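Local coordinates for protein endo-1,4-beta-xylanase (Bacteroides thetaiotaomicron VPI-5482, PDB 3KST) that probably hydrolyses O-glycosidic bonds in plant xylan as a calcium-containing glycoside hydrolase of family 43, at residues 84-87 with 92-95. Residues are numbered along the deposited sequence; the frame is centred on the assembly and turned at random.
Sequences VYYV and KFYL
Y86 turns the edge of its ring toward the face of F93, the two centroids 5.0 Å apart and the planes at 55°. Followed outward, the Y86 side chain first sets CB against F93 CE2 at 3.7 Å. Its CG is anti to the backbone N (chi1 176°), and the ring slants toward the C-terminal end of its own strand, past F93 toward the K92 end of the partner strand. CD1 then stands above the centre of the F93 ring, 3.6 Å from its plane. One atom further, CE1 has lifted away from the F93 face and lies 3.5 Å from K92 N, which sits oblique to the Y86 ring. Y32, on strand 27-32, meets both rings and completes an aromatic cluster.

V84 projects from the same face of the sheet. Its CG2 packs on L95 CD1 at 3.6 Å, while CG1 makes a looser contact with F93 CD2. M30 and F115 cover this apolar patch.

The backbones run antiparallel, and Y85 and Y94 form a hydrogen-bonded pair: Y85 N donates to Y94 O at 2.9 Å, and Y94 N returns a nearly straight bond to Y85 O at 2.8 Å. V84 CA adds a CA-H...O contact to Y94 O, so that carbonyl takes one N-H hydrogen bond and a weaker CA-H...O contact from strand 80-87. The Y85 side chain, on the other face, sends OH to hydrogen bonds with E83, a calcium ligand, and L133 N, placing it in the second shell of the metal. This is a beta hairpin joining the outer strand 80-87 to the middle strand 92-99 of a three-stranded antiparallel sheet, one blade of the five-bladed beta-propeller characteristic of glycoside hydrolase family 43.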
ATOM      1  N   VAL A  84      -5.855  -2.898  -4.526  1.00  9.26           N
ATOM      2  CA  VAL A  84      -6.862  -3.280  -5.529  1.00  9.63           C
ATOM      3  C   VAL A  84      -6.718  -2.381  -6.761  1.00 10.18           C
ATOM      4  O   VAL A  84      -6.596  -1.152  -6.622  1.00 10.77           O
ATOM      5  CB  VAL A  84      -8.283  -3.163  -4.982  1.00  8.98           C
ATOM      6  CG1 VAL A  84      -9.333  -3.371  -6.085  1.00  7.35           C
ATOM      7  CG2 VAL A  84      -8.530  -4.186  -3.834  1.00  8.96           C
ATOM      8  N   TYR A  85      -6.804  -2.988  -7.946  1.00 10.59           N
ATOM      9  CA  TYR A  85      -6.644  -2.305  -9.207  1.00 10.74           C
ATOM     10  C   TYR A  85      -7.637  -2.832 -10.236  1.00 12.26           C
ATOM     11  O   TYR A  85      -7.829  -4.048 -10.358  1.00 11.71           O
ATOM     12  CB  TYR A  85      -5.239  -2.525  -9.803  1.00 10.77           C
ATOM     13  CG  TYR A  85      -4.115  -2.596  -8.828  1.00  9.48           C
ATOM     14  CD1 TYR A  85      -3.553  -1.439  -8.274  1.00  7.20           C
ATOM     15  CD2 TYR A  85      -3.608  -3.836  -8.431  1.00  7.73           C
ATOM     16  CE1 TYR A  85      -2.497  -1.526  -7.382  1.00  7.09           C
ATOM     17  CE2 TYR A  85      -2.593  -3.929  -7.551  1.00  8.29           C
ATOM     18  CZ  TYR A  85      -2.038  -2.775  -7.004  1.00  5.65           C
ATOM     19  OH  TYR A  85      -1.018  -2.894  -6.123  1.00 11.31           O
ATOM     20  N   TYR A  86      -8.219  -1.915 -11.008  1.00 13.31           N
ATOM     21  CA  TYR A  86      -9.071  -2.283 -12.123  1.00 14.40           C
ATOM     22  C   TYR A  86      -8.071  -2.390 -13.264  1.00 15.28           C
ATOM     23  O   TYR A  86      -7.433  -1.392 -13.604  1.00 14.23           O
ATOM     24  CB  TYR A  86     -10.134  -1.240 -12.440  1.00 14.48           C
ATOM     25  CG  TYR A  86     -10.913  -1.639 -13.678  1.00 16.15           C
ATOM     26  CD1 TYR A  86     -11.813  -2.700 -13.651  1.00 17.19           C
ATOM     27  CD2 TYR A  86     -10.714  -0.967 -14.885  1.00 16.21           C
ATOM     28  CE1 TYR A  86     -12.514  -3.103 -14.844  1.00 17.52           C
ATOM     29  CE2 TYR A  86     -11.405  -1.340 -16.062  1.00 17.77           C
ATOM     30  CZ  TYR A  86     -12.304  -2.385 -16.031  1.00 19.51           C
ATOM     31  OH  TYR A  86     -12.938  -2.713 -17.210  1.00 22.26           O
ATOM     32  N   VAL A  87      -7.903  -3.604 -13.785  1.00 16.31           N
ATOM     33  CA  VAL A  87      -6.964  -3.843 -14.889  0.50 17.38           C
ATOM     34  C   VAL A  87      -7.733  -3.770 -16.222  1.00 18.21           C
ATOM     35  O   VAL A  87      -8.546  -4.649 -16.554  1.00 17.72           O
ATOM     36  CB  VAL A  87      -6.158  -5.142 -14.707  0.50 17.34           C
ATOM     37  CG1 VAL A  87      -5.268  -5.049 -13.455  0.50 17.10           C
ATOM     38  CG2 VAL A  87      -7.054  -6.322 -14.609  0.50 16.94           C
ATOM     39  N   LYS A  92     -11.491  -6.393 -15.204  1.00 17.24           N
ATOM     40  CA  LYS A  92     -11.746  -7.050 -13.925  1.00 16.06           C
ATOM     41  C   LYS A  92     -10.859  -6.413 -12.827  1.00 14.11           C
ATOM     42  O   LYS A  92      -9.790  -5.864 -13.128  1.00 12.61           O
ATOM     43  CB  LYS A  92     -11.385  -8.532 -14.093  1.00 17.13           C
ATOM     44  CG  LYS A  92     -11.963  -9.505 -13.094  1.00 17.87           C
ATOM     45  CD  LYS A  92     -11.653 -10.978 -13.427  1.00 20.48           C
ATOM     46  CE  LYS A  92     -12.215 -11.434 -14.789  1.00 21.77           C
ATOM     47  NZ  LYS A  92     -11.978 -12.884 -15.020  1.00 22.24           N
ATOM     48  N   PHE A  93     -11.305  -6.519 -11.578  1.00 13.12           N
ATOM     49  CA  PHE A  93     -10.550  -6.016 -10.419  1.00 12.51           C
ATOM     50  C   PHE A  93      -9.598  -7.097  -9.878  1.00 12.18           C
ATOM     51  O   PHE A  93      -9.968  -8.265  -9.765  1.00 12.52           O
ATOM     52  CB  PHE A  93     -11.499  -5.516  -9.322  1.00 12.66           C
ATOM     53  CG  PHE A  93     -12.387  -4.403  -9.786  1.00 11.42           C
ATOM     54  CD1 PHE A  93     -13.579  -4.686 -10.461  1.00 11.85           C
ATOM     55  CD2 PHE A  93     -12.014  -3.070  -9.595  1.00 10.82           C
ATOM     56  CE1 PHE A  93     -14.399  -3.665 -10.916  1.00 12.07           C
ATOM     57  CE2 PHE A  93     -12.832  -2.037 -10.070  1.00 12.99           C
ATOM     58  CZ  PHE A  93     -14.023  -2.341 -10.723  1.00 12.58           C
ATOM     59  N   TYR A  94      -8.371  -6.701  -9.539  1.00 12.76           N
ATOM     60  CA  TYR A  94      -7.367  -7.586  -8.951  1.00 11.88           C
ATOM     61  C   TYR A  94      -6.981  -7.072  -7.564  1.00 11.57           C
ATOM     62  O   TYR A  94      -6.685  -5.884  -7.415  1.00 10.29           O
ATOM     63  CB  TYR A  94      -6.128  -7.675  -9.861  1.00 12.47           C
ATOM     64  CG  TYR A  94      -6.350  -8.564 -11.090  1.00 13.47           C
ATOM     65  CD1 TYR A  94      -7.306  -8.231 -12.063  1.00 16.39           C
ATOM     66  CD2 TYR A  94      -5.631  -9.757 -11.272  1.00 14.17           C
ATOM     67  CE1 TYR A  94      -7.531  -9.060 -13.174  1.00 16.82           C
ATOM     68  CE2 TYR A  94      -5.838 -10.577 -12.409  1.00 15.29           C
ATOM     69  CZ  TYR A  94      -6.788 -10.200 -13.356  1.00 17.51           C
ATOM     70  OH  TYR A  94      -7.057 -10.960 -14.462  1.00 17.90           O
ATOM     71  N   LEU A  95      -7.063  -7.957  -6.562  1.00 11.34           N
ATOM     72  CA  LEU A  95      -6.639  -7.694  -5.198  1.00 10.64           C
ATOM     73  C   LEU A  95      -5.322  -8.448  -4.950  1.00 11.06           C
ATOM     74  O   LEU A  95      -5.297  -9.675  -4.988  1.00 11.65           O
ATOM     75  CB  LEU A  95      -7.701  -8.175  -4.193  1.00 11.52           C
ATOM     76  CG  LEU A  95      -7.342  -8.320  -2.712  1.00 11.86           C
ATOM     77  CD1 LEU A  95      -6.891  -6.982  -2.206  1.00  9.75           C
ATOM     78  CD2 LEU A  95      -8.507  -8.951  -1.914  1.00 12.30           C
TER